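Side-chain contacts in N-acetylgalactosaminyltransferase 7 (Homo sapiens, PDB 6IWR), which is a human glycosyltransferase that pairs a GT-A-type domain with a ricin-type beta-trefoil lectin domain and holds a manganese ion in the model: residues Asp199-Ile202 and Lys203-Gly207; Arg315-Lys318 and Thr319-Tyr322; Lys439-Arg442 and Glu443-Cys447; His539-Leu542 and Asn543-Lys546; Asn579-Ser582 and Ser583-Thr586. All coordinates share one frame; numbering follows the deposited sequence.

Contact 1: Asp199-Ile202 and Lys203-Gly207; sequences DEYI and KLWNG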
loop_
_atom_site.group_PDB
_atom_site.type_symbol
_atom_site.label_atom_id
_atom_site.label_comp_id
_atom_site.label_asym_id
_atom_site.label_seq_id
_atom_site.Cartn_x
_atom_site.Cartn_y
_atom_site.Cartn_z
ATOM N N ASP A 199 4.686 37.089 -7.093
ATOM C CA ASP A 199 5.212 38.202 -7.878
ATOM C C ASP A 199 5.757 39.295 -6.981
ATOM O O ASP A 199 6.845 39.823 -7.223
ATOM C CB ASP A 199 4.132 38.768 -8.777
ATOM C CG ASP A 199 3.836 37.878 -9.913
ATOM O OD1 ASP A 199 4.773 37.590 -10.681
ATOM O OD2 ASP A 199 2.677 37.453 -10.030
ATOM N N GLU A 200 5.026 39.623 -5.917
ATOM C CA GLU A 200 5.438 40.720 -5.052
ATOM C C GLU A 200 6.636 40.332 -4.186
ATOM O O GLU A 200 7.612 41.091 -4.090
ATOM C CB GLU A 200 4.255 41.173 -4.202
ATOM C CG GLU A 200 4.224 42.672 -3.953
ATOM C CD GLU A 200 4.074 43.471 -5.228
ATOM O OE1 GLU A 200 3.359 43.020 -6.161
ATOM O OE2 GLU A 200 4.684 44.557 -5.290
ATOM N N TYR A 201 6.598 39.144 -3.568
ATOM C CA TYR A 201 7.724 38.693 -2.744
ATOM C C TYR A 201 9.035 38.748 -3.521
ATOM O O TYR A 201 10.045 39.290 -3.056
ATOM C CB TYR A 201 7.473 37.260 -2.258
ATOM C CG TYR A 201 8.611 36.701 -1.416
ATOM C CD1 TYR A 201 8.674 36.980 -0.048
ATOM C CD2 TYR A 201 9.630 35.931 -1.980
ATOM C CE1 TYR A 201 9.695 36.505 0.742
ATOM C CE2 TYR A 201 10.649 35.440 -1.192
ATOM C CZ TYR A 201 10.673 35.737 0.182
ATOM O OH TYR A 201 11.683 35.274 0.997
ATOM N N ILE A 202 9.023 38.187 -4.715
ATOM C CA ILE A 202 10.176 37.952 -5.570
ATOM C C ILE A 202 10.952 39.237 -5.834
ATOM O O ILE A 202 12.134 39.192 -6.186
ATOM C CB ILE A 202 9.658 37.282 -6.852
ATOM C CG1 ILE A 202 9.716 35.789 -6.653
ATOM C CG2 ILE A 202 10.390 37.705 -8.079
ATOM C CD1 ILE A 202 10.960 35.391 -5.991
ATOM N N LYS A 203 10.294 40.391 -5.657
ATOM C CA LYS A 203 10.982 41.674 -5.763
ATOM C C LYS A 203 12.123 41.783 -4.758
ATOM O O LYS A 203 13.005 42.635 -4.911
ATOM C CB LYS A 203 9.972 42.821 -5.592
ATOM C CG LYS A 203 9.069 42.998 -6.821
ATOM C CD LYS A 203 8.094 44.148 -6.719
ATOM C CE LYS A 203 6.916 43.951 -7.658
ATOM N NZ LYS A 203 5.907 45.050 -7.626
ATOM N N LEU A 204 12.131 40.909 -3.751
ATOM C CA LEU A 204 13.186 40.870 -2.743
ATOM C C LEU A 204 14.589 40.893 -3.345
ATOM O O LEU A 204 15.526 41.395 -2.719
ATOM C CB LEU A 204 12.987 39.613 -1.895
ATOM C CG LEU A 204 13.632 39.420 -0.529
ATOM C CD1 LEU A 204 14.125 37.974 -0.443
ATOM C CD2 LEU A 204 14.743 40.420 -0.231
ATOM N N TRP A 205 14.763 40.337 -4.549
ATOM C CA TRP A 205 16.080 40.116 -5.149
ATOM C C TRP A 205 16.339 41.008 -6.364
ATOM O O TRP A 205 17.264 40.747 -7.143
ATOM C CB TRP A 205 16.240 38.648 -5.539
ATOM C CG TRP A 205 16.298 37.713 -4.393
ATOM C CD1 TRP A 205 17.336 37.552 -3.518
ATOM C CD2 TRP A 205 15.297 36.769 -4.006
ATOM N NE1 TRP A 205 17.032 36.590 -2.596
ATOM C CE2 TRP A 205 15.785 36.093 -2.867
ATOM C CE3 TRP A 205 14.029 36.447 -4.497
ATOM C CZ2 TRP A 205 15.054 35.116 -2.204
ATOM C CZ3 TRP A 205 13.301 35.469 -3.850
ATOM C CH2 TRP A 205 13.818 34.811 -2.710
ATOM N N ASN A 206 15.528 42.035 -6.566
ATOM C CA ASN A 206 15.860 43.103 -7.503
ATOM C C ASN A 206 15.911 42.623 -8.935
ATOM O O ASN A 206 16.643 43.184 -9.746
ATOM C CB ASN A 206 17.185 43.762 -7.148
ATOM C CG ASN A 206 17.117 44.489 -5.838
ATOM O OD1 ASN A 206 18.091 44.554 -5.095
ATOM N ND2 ASN A 206 15.941 45.019 -5.528
ATOM N N GLY A 207 15.125 41.610 -9.280
ATOM C CA GLY A 207 15.129 41.137 -10.650
ATOM C C GLY A 207 16.042 39.965 -10.911
ATOM O O GLY A 207 15.990 39.397 -11.999
#
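Tyr201 and Ile202 meet Leu204 and Trp205 at the C-terminal end of helix 197-201 in the GT-A domain, where the backbone changes to 3-10 hydrogen bonding before it descends to strand 209-213. The apolar contacts centre on the indole. Tyr201 has CG opposite its backbone N (chi1 179°), which lays the phenol beside the following turn; its CE2 comes to 3.6 Å from CH2 of Trp205, and the two ring planes stand at 76° in an oblique meeting. Leu204 runs alongside the phenol, pointing the same way, and carries CD1 over one face of the indole near its rim. Ile202 brings CD1 to the indole edge near CZ3, although the modelled separation there is too short to be relied on. The two aromatic residues suit a helix end lying against helix 160-173, where both pack on Met164 and Tyr201 OH is hydrogen-bonded to His168; Ile202 turns instead to Val209 of strand 209-213.

The backbone bonds all span three residues. Leu204 N to Tyr201 O is the shortest at 2.7 Å; Lys203 N also bonds to Glu200 O, and Trp205 N bonds weakly to Ile202 O. Such i-to-i+3 pairs tighten the coil after the helix.

The exposed charged pair is Glu200 and Lys203, while Asp199 pairs with Arg213. Long, flexible side chains suit this exposed position, since Lys203 can extend back along the helix to reach Glu200. Its NZ meets Glu200 OE2 at 2.7 Å in a salt bridge, arriving from above the carboxylate plane.

Contact 2: Arg315-Lys318 and Thr319-Tyr322; sequences RKTK and TEPY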
loop_
_atom_site.group_PDB
_atom_site.type_symbol
_atom_site.label_atom_id
_atom_site.label_comp_id
_atom_site.label_asym_id
_atom_site.label_seq_id
_atom_site.Cartn_x
_atom_site.Cartn_y
_atom_site.Cartn_z
ATOM N N ARG A 315 40.670 7.437 -12.702
ATOM C CA ARG A 315 40.515 8.613 -11.864
ATOM C C ARG A 315 41.644 8.668 -10.853
ATOM O O ARG A 315 41.875 7.702 -10.130
ATOM C CB ARG A 315 39.155 8.588 -11.155
ATOM C CG ARG A 315 38.011 8.944 -12.073
ATOM C CD ARG A 315 36.681 8.479 -11.554
ATOM N NE ARG A 315 36.235 9.268 -10.426
ATOM C CZ ARG A 315 36.236 8.851 -9.164
ATOM N NH1 ARG A 315 36.657 7.630 -8.858
ATOM N NH2 ARG A 315 35.800 9.657 -8.208
ATOM N N LYS A 316 42.327 9.810 -10.784
ATOM C CA LYS A 316 43.468 9.930 -9.882
ATOM C C LYS A 316 43.034 10.065 -8.430
ATOM O O LYS A 316 43.798 9.716 -7.520
ATOM C CB LYS A 316 44.329 11.126 -10.289
ATOM C CG LYS A 316 45.074 10.946 -11.605
ATOM C CD LYS A 316 46.527 11.388 -11.503
ATOM C CE LYS A 316 47.483 10.365 -12.143
ATOM N NZ LYS A 316 47.338 10.210 -13.633
ATOM N N THR A 317 41.800 10.511 -8.205
ATOM C CA THR A 317 41.292 10.972 -6.930
ATOM C C THR A 317 40.056 10.179 -6.535
ATOM O O THR A 317 39.371 9.625 -7.391
ATOM C CB THR A 317 40.935 12.448 -7.052
ATOM O OG1 THR A 317 42.133 13.192 -7.281
ATOM C CG2 THR A 317 40.287 12.943 -5.801
ATOM N N LYS A 318 39.743 10.147 -5.234
ATOM C CA LYS A 318 38.464 9.575 -4.821
ATOM C C LYS A 318 37.289 10.466 -5.196
ATOM O O LYS A 318 36.188 9.958 -5.451
ATOM C CB LYS A 318 38.427 9.324 -3.312
ATOM C CG LYS A 318 39.417 8.263 -2.848
ATOM C CD LYS A 318 38.762 7.173 -2.004
ATOM C CE LYS A 318 38.125 7.750 -0.741
ATOM N NZ LYS A 318 37.973 6.702 0.321
ATOM N N THR A 319 37.495 11.789 -5.239
ATOM C CA THR A 319 36.391 12.738 -5.250
ATOM C C THR A 319 36.106 13.354 -6.615
ATOM O O THR A 319 35.065 14.003 -6.768
ATOM C CB THR A 319 36.649 13.859 -4.230
ATOM O OG1 THR A 319 38.056 13.957 -3.975
ATOM C CG2 THR A 319 35.971 13.536 -2.929
ATOM N N GLU A 320 36.964 13.186 -7.615
ATOM C CA GLU A 320 36.707 13.916 -8.856
ATOM C C GLU A 320 35.454 13.393 -9.560
ATOM O O GLU A 320 34.925 12.330 -9.214
ATOM C CB GLU A 320 37.901 13.824 -9.793
ATOM C CG GLU A 320 38.457 12.438 -9.933
ATOM C CD GLU A 320 39.750 12.446 -10.691
ATOM O OE1 GLU A 320 39.782 11.971 -11.842
ATOM O OE2 GLU A 320 40.733 12.975 -10.143
ATOM N N PRO A 321 34.968 14.113 -10.581
ATOM C CA PRO A 321 33.805 13.628 -11.334
ATOM C C PRO A 321 34.019 12.197 -11.792
ATOM O O PRO A 321 35.150 11.701 -11.841
ATOM C CB PRO A 321 33.731 14.585 -12.524
ATOM C CG PRO A 321 34.372 15.827 -12.013
ATOM C CD PRO A 321 35.494 15.364 -11.147
ATOM N N TYR A 322 32.912 11.523 -12.107
ATOM C CA TYR A 322 33.014 10.219 -12.754
ATOM C C TYR A 322 31.878 10.040 -13.759
ATOM O O TYR A 322 30.904 10.801 -13.779
ATOM C CB TYR A 322 33.057 9.078 -11.724
ATOM C CG TYR A 322 31.876 8.970 -10.765
ATOM C CD1 TYR A 322 30.746 8.214 -11.097
ATOM C CD2 TYR A 322 31.906 9.579 -9.518
ATOM C CE1 TYR A 322 29.679 8.083 -10.230
ATOM C CE2 TYR A 322 30.838 9.462 -8.650
ATOM C CZ TYR A 322 29.726 8.702 -9.009
ATOM O OH TYR A 322 28.658 8.555 -8.148
HETATM O O HOH W 1 42.128 11.603 -13.344
#
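Arg315 reaches across the loop to Glu320 and Pro321 and grips their backbone carbonyls, forming the tight part of this irregular segment. NE donates to Pro321 O at 3.0 Å, and NH2 donates to Glu320 O at 3.0 Å with an almost straight N-H...O angle of 170°. Both acceptors lie in the guanidinium plane, at its edge. NH2 is shared with a third carbonyl, Lys318 O, at 2.8 Å, so one side chain ties together three points of the chain. The bend at chi3 (73°) turns the planar group into this position. Arginine suits the place because its several N-H groups, spread round one flat unit, can bond several backbone carbonyls of an irregular loop at once. CD2 of Tyr322 stands over one face of the group, the two planes nearly perpendicular.

Glu320 runs past Arg315 in the opposite direction, and its charged end does not pair with the guanidinium. Its OE2 is packed closely, 3.1 Å from Thr317 CB. The looser, solvent side begins at OE1, which a water at 2.8 Å bridges to the backbone N of Lys316. The side chain of Lys316 heads away into exposed surroundings.

The loop links helix 309-313 to strand 322-323. There Tyr322 shares backbone hydrogen bonds with Phe372 of strand 369-373 and sends OH to Ala292 O, while Thr317 and Glu320 rest on Trp140 of strand 140-141.

Contact 3: Lys439-Arg442 and Glu443-Cys447; sequences KKFR and EDHNC
The rings of Phe441 and His445 overlap partially: CD2 of His445 lies 3.5 Å above one face of the phenyl, displaced toward its rim, and Phe441 CZ is likewise over a face of the imidazole. The planes are 34° apart, so the pair is oblique. At the imidazole edge, Phe441 O lies in the ring plane, 3.3 Å from CD2; the imidazole also meets the ring of Phe55. Cys447 SG approaches the phenyl obliquely in a sulfur-aromatic contact.

Helix 436-444 ends here in a Schellman motif. Asn446 is its C-prime residue, with the positive phi that asparagine tolerates well; Cys447 N bonds to Arg442 O at 3.1 Å and Asn446 N to Glu443 O. The reversal brings Cys447 CB within 3.6 Å of Arg442 CG. Arg442 itself stays extended, its NH1 held by Val411 O and Asp414.

Just past the cap, Cys447 is disulfide-bonded to Cys366, which ties the helix end to the segment after helix 355-365. On the exposed flank, Lys440 NZ forms a salt bridge with the syn lone pair of Asp444 OD2. An acidic group this near a helix C-terminus would probably be disfavoured by the helix dipole, and the lysine probably offsets that.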
loop_
_atom_site.group_PDB
_atom_site.type_symbol
_atom_site.label_atom_id
_atom_site.label_comp_id
_atom_site.label_asym_id
_atom_site.label_seq_id
_atom_site.Cartn_x
_atom_site.Cartn_y
_atom_site.Cartn_z
ATOM N N LYS A 439 15.130 10.526 -35.545
ATOM C CA LYS A 439 16.009 9.596 -36.248
ATOM C C LYS A 439 16.934 10.318 -37.229
ATOM O O LYS A 439 18.109 9.952 -37.349
ATOM C CB LYS A 439 15.180 8.533 -36.955
ATOM C CG LYS A 439 15.189 7.183 -36.239
ATOM C CD LYS A 439 13.926 6.368 -36.515
ATOM C CE LYS A 439 14.277 4.894 -36.564
ATOM N NZ LYS A 439 15.393 4.530 -35.615
ATOM N N LYS A 440 16.445 11.359 -37.913
ATOM C CA LYS A 440 17.330 12.128 -38.784
ATOM C C LYS A 440 18.416 12.853 -37.985
ATOM O O LYS A 440 19.568 12.960 -38.441
ATOM C CB LYS A 440 16.522 13.115 -39.615
ATOM C CG LYS A 440 17.359 13.903 -40.586
ATOM C CD LYS A 440 16.484 14.598 -41.618
ATOM C CE LYS A 440 17.074 15.929 -42.069
ATOM N NZ LYS A 440 18.475 15.802 -42.478
ATOM N N PHE A 441 18.074 13.365 -36.799
ATOM C CA PHE A 441 19.083 13.988 -35.945
ATOM C C PHE A 441 20.251 13.042 -35.692
ATOM O O PHE A 441 21.420 13.400 -35.891
ATOM C CB PHE A 441 18.460 14.420 -34.619
ATOM C CG PHE A 441 19.462 14.892 -33.616
ATOM C CD1 PHE A 441 19.840 16.232 -33.571
ATOM C CD2 PHE A 441 20.040 13.997 -32.717
ATOM C CE1 PHE A 441 20.778 16.670 -32.650
ATOM C CE2 PHE A 441 20.963 14.430 -31.781
ATOM C CZ PHE A 441 21.338 15.771 -31.752
ATOM N N ARG A 442 19.943 11.819 -35.255
ATOM C CA ARG A 442 20.986 10.857 -34.930
ATOM C C ARG A 442 21.844 10.534 -36.146
ATOM O O ARG A 442 23.072 10.431 -36.038
ATOM C CB ARG A 442 20.354 9.595 -34.368
ATOM C CG ARG A 442 21.358 8.618 -33.905
ATOM C CD ARG A 442 20.687 7.383 -33.372
ATOM N NE ARG A 442 21.627 6.270 -33.334
ATOM C CZ ARG A 442 21.321 5.059 -32.893
ATOM N NH1 ARG A 442 20.100 4.802 -32.446
ATOM N NH2 ARG A 442 22.244 4.107 -32.891
ATOM N N GLU A 443 21.221 10.377 -37.315
ATOM C CA GLU A 443 21.995 10.107 -38.520
ATOM C C GLU A 443 22.817 11.314 -38.952
ATOM O O GLU A 443 23.981 11.169 -39.322
ATOM C CB GLU A 443 21.075 9.651 -39.645
ATOM C CG GLU A 443 20.992 8.135 -39.751
ATOM C CD GLU A 443 19.872 7.653 -40.660
ATOM O OE1 GLU A 443 18.852 8.377 -40.804
ATOM O OE2 GLU A 443 20.019 6.541 -41.228
ATOM N N ASP A 444 22.240 12.511 -38.925
ATOM C CA ASP A 444 22.981 13.671 -39.413
ATOM C C ASP A 444 24.232 13.919 -38.584
ATOM O O ASP A 444 25.280 14.275 -39.131
ATOM C CB ASP A 444 22.087 14.911 -39.425
ATOM C CG ASP A 444 21.086 14.902 -40.576
ATOM O OD1 ASP A 444 21.232 14.056 -41.483
ATOM O OD2 ASP A 444 20.138 15.718 -40.550
ATOM N N HIS A 445 24.147 13.728 -37.266
ATOM C CA HIS A 445 25.273 13.919 -36.357
ATOM C C HIS A 445 26.151 12.681 -36.204
ATOM O O HIS A 445 27.056 12.685 -35.369
ATOM C CB HIS A 445 24.771 14.359 -34.981
ATOM C CG HIS A 445 24.215 15.748 -34.965
ATOM N ND1 HIS A 445 24.936 16.835 -34.525
ATOM C CD2 HIS A 445 23.003 16.227 -35.335
ATOM C CE1 HIS A 445 24.192 17.923 -34.618
ATOM N NE2 HIS A 445 23.016 17.584 -35.113
ATOM N N ASN A 446 25.898 11.623 -36.967
ATOM C CA ASN A 446 26.793 10.474 -37.016
ATOM C C ASN A 446 26.950 9.837 -35.645
ATOM O O ASN A 446 28.031 9.362 -35.288
ATOM C CB ASN A 446 28.143 10.877 -37.591
ATOM C CG ASN A 446 28.382 10.285 -38.942
ATOM O OD1 ASN A 446 28.410 11.002 -39.972
ATOM N ND2 ASN A 446 28.559 8.951 -38.964
ATOM N N CYS A 447 25.856 9.835 -34.870
ATOM C CA CYS A 447 25.911 9.363 -33.488
ATOM C C CYS A 447 26.244 7.876 -33.457
ATOM O O CYS A 447 25.854 7.104 -34.338
ATOM C CB CYS A 447 24.593 9.646 -32.737
ATOM S SG CYS A 447 24.167 11.434 -32.633
#

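Contact 4: His539-Leu542 and Asn543-Lys546; sequences HCNL and NEFK
A type I beta turn from Asn541 to Glu544 follows strand 534-539 in the lectin domain. It is closed by Glu544 N donating to Asn541 O at 2.6 Å. Leu542 and Asn543 occupy its corners, and the side chains of Asn541 and Glu544 leave its two ends side by side, pointing the same way.

Beyond the turn the chain doubles back, with Phe545 at positive phi (63°), and the phenyl returns toward the strand end. Its edge meets the backbone: His539 O lies in the ring plane, 3.5 Å from CE2. Cys540 SG is also near that edge, 4.2 Å from CD2, while CG of Glu544 lies over one face toward the rim. An aromatic group suits this place, since it packs both on the disulfide that Cys540 makes with Cys525 and on Thr527 of strand 524-529. In this beta-trefoil domain the same disulfide ties the loop to strand 524-529. Gln518 adds a polar tie, its NE2 hydrogen-bonded to Glu544 O and weakly to Asn541 O.

A single water lies on the outer side. It is 3.2 Å from His539 ND1 and gives a weak hydrogen bond to Glu544 OE1 at 3.3 Å, bridging two side chains whose own polar atoms are well separated. Leu542, on the other hand, rests against Pro466.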
loop_
_atom_site.group_PDB
_atom_site.type_symbol
_atom_site.label_atom_id
_atom_site.label_comp_id
_atom_site.label_asym_id
_atom_site.label_seq_id
_atom_site.Cartn_x
_atom_site.Cartn_y
_atom_site.Cartn_z
ATOM N N HIS A 539 9.356 -12.041 -6.103
ATOM C CA HIS A 539 10.458 -11.473 -6.853
ATOM C C HIS A 539 11.280 -12.575 -7.520
ATOM O O HIS A 539 11.475 -13.670 -6.977
ATOM C CB HIS A 539 11.350 -10.614 -5.962
ATOM C CG HIS A 539 12.428 -9.912 -6.724
ATOM N ND1 HIS A 539 13.770 -10.122 -6.486
ATOM C CD2 HIS A 539 12.360 -9.046 -7.764
ATOM C CE1 HIS A 539 14.481 -9.391 -7.328
ATOM N NE2 HIS A 539 13.650 -8.732 -8.115
ATOM N N CYS A 540 11.805 -12.235 -8.694
ATOM C CA CYS A 540 12.279 -13.174 -9.688
ATOM C C CYS A 540 13.738 -12.877 -10.011
ATOM O O CYS A 540 14.123 -11.713 -10.087
ATOM C CB CYS A 540 11.396 -13.058 -10.939
ATOM S SG CYS A 540 11.363 -14.602 -11.749
ATOM N N ASN A 541 14.558 -13.914 -10.197
ATOM C CA ASN A 541 15.941 -13.743 -10.644
ATOM C C ASN A 541 16.227 -14.702 -11.797
ATOM O O ASN A 541 15.608 -15.762 -11.914
ATOM C CB ASN A 541 16.962 -13.977 -9.511
ATOM C CG ASN A 541 16.996 -12.833 -8.490
ATOM O OD1 ASN A 541 16.734 -11.665 -8.819
ATOM N ND2 ASN A 541 17.332 -13.167 -7.239
ATOM N N LEU A 542 17.210 -14.344 -12.624
ATOM C CA LEU A 542 17.306 -14.917 -13.964
ATOM C C LEU A 542 17.050 -16.425 -14.019
ATOM O O LEU A 542 16.479 -16.924 -15.001
ATOM C CB LEU A 542 18.667 -14.601 -14.576
ATOM C CG LEU A 542 18.449 -14.047 -15.986
ATOM C CD1 LEU A 542 19.496 -14.635 -16.919
ATOM C CD2 LEU A 542 17.020 -14.350 -16.500
ATOM N N ASN A 543 17.447 -17.177 -13.003
ATOM C CA ASN A 543 17.311 -18.624 -13.104
ATOM C C ASN A 543 16.392 -19.188 -12.037
ATOM O O ASN A 543 16.477 -20.376 -11.691
ATOM C CB ASN A 543 18.689 -19.269 -13.054
ATOM C CG ASN A 543 19.591 -18.712 -14.115
ATOM O OD1 ASN A 543 20.777 -18.496 -13.887
ATOM N ND2 ASN A 543 19.021 -18.444 -15.288
ATOM N N GLU A 544 15.494 -18.359 -11.535
ATOM C CA GLU A 544 14.619 -18.715 -10.438
ATOM C C GLU A 544 13.223 -18.963 -10.979
ATOM O O GLU A 544 12.726 -18.193 -11.804
ATOM C CB GLU A 544 14.609 -17.607 -9.384
ATOM C CG GLU A 544 15.200 -18.033 -8.047
ATOM C CD GLU A 544 15.308 -16.879 -7.059
ATOM O OE1 GLU A 544 15.312 -15.706 -7.513
ATOM O OE2 GLU A 544 15.378 -17.153 -5.832
ATOM N N PHE A 545 12.608 -20.056 -10.540
ATOM C CA PHE A 545 11.232 -20.365 -10.906
ATOM C C PHE A 545 11.073 -20.581 -12.415
ATOM O O PHE A 545 10.041 -20.233 -12.995
ATOM C CB PHE A 545 10.301 -19.263 -10.417
ATOM C CG PHE A 545 10.571 -18.832 -9.016
ATOM C CD1 PHE A 545 10.579 -19.753 -7.996
ATOM C CD2 PHE A 545 10.826 -17.498 -8.715
ATOM C CE1 PHE A 545 10.826 -19.356 -6.701
ATOM C CE2 PHE A 545 11.081 -17.096 -7.415
ATOM C CZ PHE A 545 11.075 -18.024 -6.414
ATOM N N LYS A 546 12.108 -21.138 -13.062
ATOM C CA LYS A 546 11.999 -21.572 -14.455
ATOM C C LYS A 546 11.094 -22.794 -14.539
ATOM O O LYS A 546 11.563 -23.887 -14.857
ATOM C CB LYS A 546 13.377 -21.900 -15.040
ATOM C CG LYS A 546 14.370 -20.744 -15.036
ATOM C CD LYS A 546 15.800 -21.238 -14.777
ATOM C CE LYS A 546 16.693 -21.150 -15.999
ATOM N NZ LYS A 546 16.071 -21.783 -17.195
HETATM O O HOH W 2 14.983 -12.939 -5.689
#

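Contact 5: Asn579-Ser582 and Ser583-Thr586; sequences NCDS and SKTT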
loop_
_atom_site.group_PDB
_atom_site.type_symbol
_atom_site.label_atom_id
_atom_site.label_comp_id
_atom_site.label_asym_id
_atom_site.label_seq_id
_atom_site.Cartn_x
_atom_site.Cartn_y
_atom_site.Cartn_z
ATOM N N ASN A 579 -3.551 -32.344 -10.353
ATOM C CA ASN A 579 -3.067 -33.399 -11.248
ATOM C C ASN A 579 -3.732 -33.297 -12.613
ATOM O O ASN A 579 -4.954 -33.178 -12.701
ATOM C CB ASN A 579 -3.343 -34.770 -10.639
ATOM C CG ASN A 579 -2.381 -35.108 -9.544
ATOM O OD1 ASN A 579 -1.207 -35.329 -9.794
ATOM N ND2 ASN A 579 -2.862 -35.143 -8.317
ATOM N N CYS A 580 -2.944 -33.355 -13.684
ATOM C CA CYS A 580 -3.517 -33.090 -15.000
ATOM C C CYS A 580 -4.638 -34.069 -15.287
ATOM O O CYS A 580 -4.482 -35.280 -15.112
ATOM C CB CYS A 580 -2.463 -33.157 -16.113
ATOM S SG CYS A 580 -1.292 -31.759 -16.197
ATOM N N ASP A 581 -5.767 -33.531 -15.729
ATOM C CA ASP A 581 -6.927 -34.306 -16.140
ATOM C C ASP A 581 -7.517 -33.668 -17.395
ATOM O O ASP A 581 -7.931 -32.503 -17.372
ATOM C CB ASP A 581 -7.960 -34.360 -15.015
ATOM C CG ASP A 581 -9.178 -35.179 -15.384
ATOM O OD1 ASP A 581 -9.415 -35.446 -16.590
ATOM O OD2 ASP A 581 -9.893 -35.569 -14.448
ATOM N N SER A 582 -7.557 -34.428 -18.490
ATOM C CA SER A 582 -7.983 -33.879 -19.773
ATOM C C SER A 582 -9.468 -33.599 -19.847
ATOM O O SER A 582 -9.907 -32.884 -20.758
ATOM C CB SER A 582 -7.632 -34.826 -20.913
ATOM O OG SER A 582 -6.460 -35.541 -20.581
ATOM N N SER A 583 -10.252 -34.177 -18.949
ATOM C CA SER A 583 -11.685 -33.925 -18.974
ATOM C C SER A 583 -12.004 -32.550 -18.402
ATOM O O SER A 583 -12.991 -31.918 -18.791
ATOM C CB SER A 583 -12.400 -35.014 -18.191
ATOM O OG SER A 583 -11.652 -35.305 -17.020
ATOM N N LYS A 584 -11.171 -32.073 -17.479
ATOM C CA LYS A 584 -11.458 -30.855 -16.738
ATOM C C LYS A 584 -11.246 -29.617 -17.598
ATOM O O LYS A 584 -10.113 -29.347 -18.012
ATOM C CB LYS A 584 -10.571 -30.772 -15.500
ATOM C CG LYS A 584 -10.688 -31.911 -14.545
ATOM C CD LYS A 584 -10.201 -31.449 -13.195
ATOM C CE LYS A 584 -10.739 -32.331 -12.097
ATOM N NZ LYS A 584 -12.011 -32.981 -12.561
ATOM N N THR A 585 -12.305 -28.862 -17.898
ATOM C CA THR A 585 -12.055 -27.621 -18.618
ATOM C C THR A 585 -11.449 -26.569 -17.725
ATOM O O THR A 585 -10.887 -25.590 -18.227
ATOM C CB THR A 585 -13.317 -27.022 -19.216
ATOM O OG1 THR A 585 -14.341 -27.007 -18.217
ATOM C CG2 THR A 585 -13.753 -27.806 -20.434
ATOM N N THR A 586 -11.600 -26.724 -16.419
ATOM C CA THR A 586 -10.932 -25.846 -15.483
ATOM C C THR A 586 -9.423 -25.858 -15.642
ATOM O O THR A 586 -8.740 -25.043 -15.012
ATOM C CB THR A 586 -11.298 -26.253 -14.071
ATOM O OG1 THR A 586 -11.419 -27.675 -14.005
ATOM C CG2 THR A 586 -12.607 -25.611 -13.701
#
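Two first torsions bring Asp581 and Lys584 together. Asp581 places CG opposite its backbone N (chi1 -179°), which swings the carboxylate forward over the next residues, and Lys584 turns CG away from its carbonyl carbon (chi1 -58°), back toward the aspartate. The two side chains cross at about a right angle, with Lys584 CG 3.7 Å from Asp581 CB. The aliphatic part of the lysine therefore does most of the touching. Its NZ, beyond a bend at chi4, stays 3.8 Å from Asp581 OD2, a long salt bridge that probably contributes only modest attraction on this exposed surface.

The carboxylate has a second task. Asp581 OD1 accepts from Ser583 N at 2.8 Å, a link consistent with an Asx turn, though doubtful in detail because OD1 is modelled too close to Ser583 OG. Aspartate suits the place because its short side chain can reach the N-H two residues ahead. Around the same bend, Lys584 N donates to Asp581 O at 3.3 Å, closing a beta turn. The donor there stands well above the carbonyl plane, and the N-H...O angle is 146°. Ser582 and Ser583, small and polar, occupy the corners of this exposed turn.

The turn lies between strands 575-578 and 589-592 of the beta-trefoil, just before the 3-10 segment that begins at Thr585. Just before it, Cys580 is disulfide-bonded to Cys565 of strand 565-568; within it, Ser582 O accepts from Lys588 NZ, and Lys584 leans on Asp567 of that same strand.

The five contacts follow one another along the chain without interleaving. Contacts 1 and 2 belong to the GT-A glycosyltransferase part, their centres 40 Å apart, and both lead into strands of the large mixed sheet, 209-213 and 322-323. Contact 3 ends helix 436-444, its centre 32 Å from that of contact 2 and 39 Å from that of contact 4. Contacts 4 and 5 share the beta-trefoil, 27 Å between centres. Contacts 3, 4 and 5 each include a disulfide cysteine. The centres of contacts 1 and 5 are 75 Å apart, on opposite sides of the chain's centre. None touches another; they are separate local features of an elongated two-domain protein.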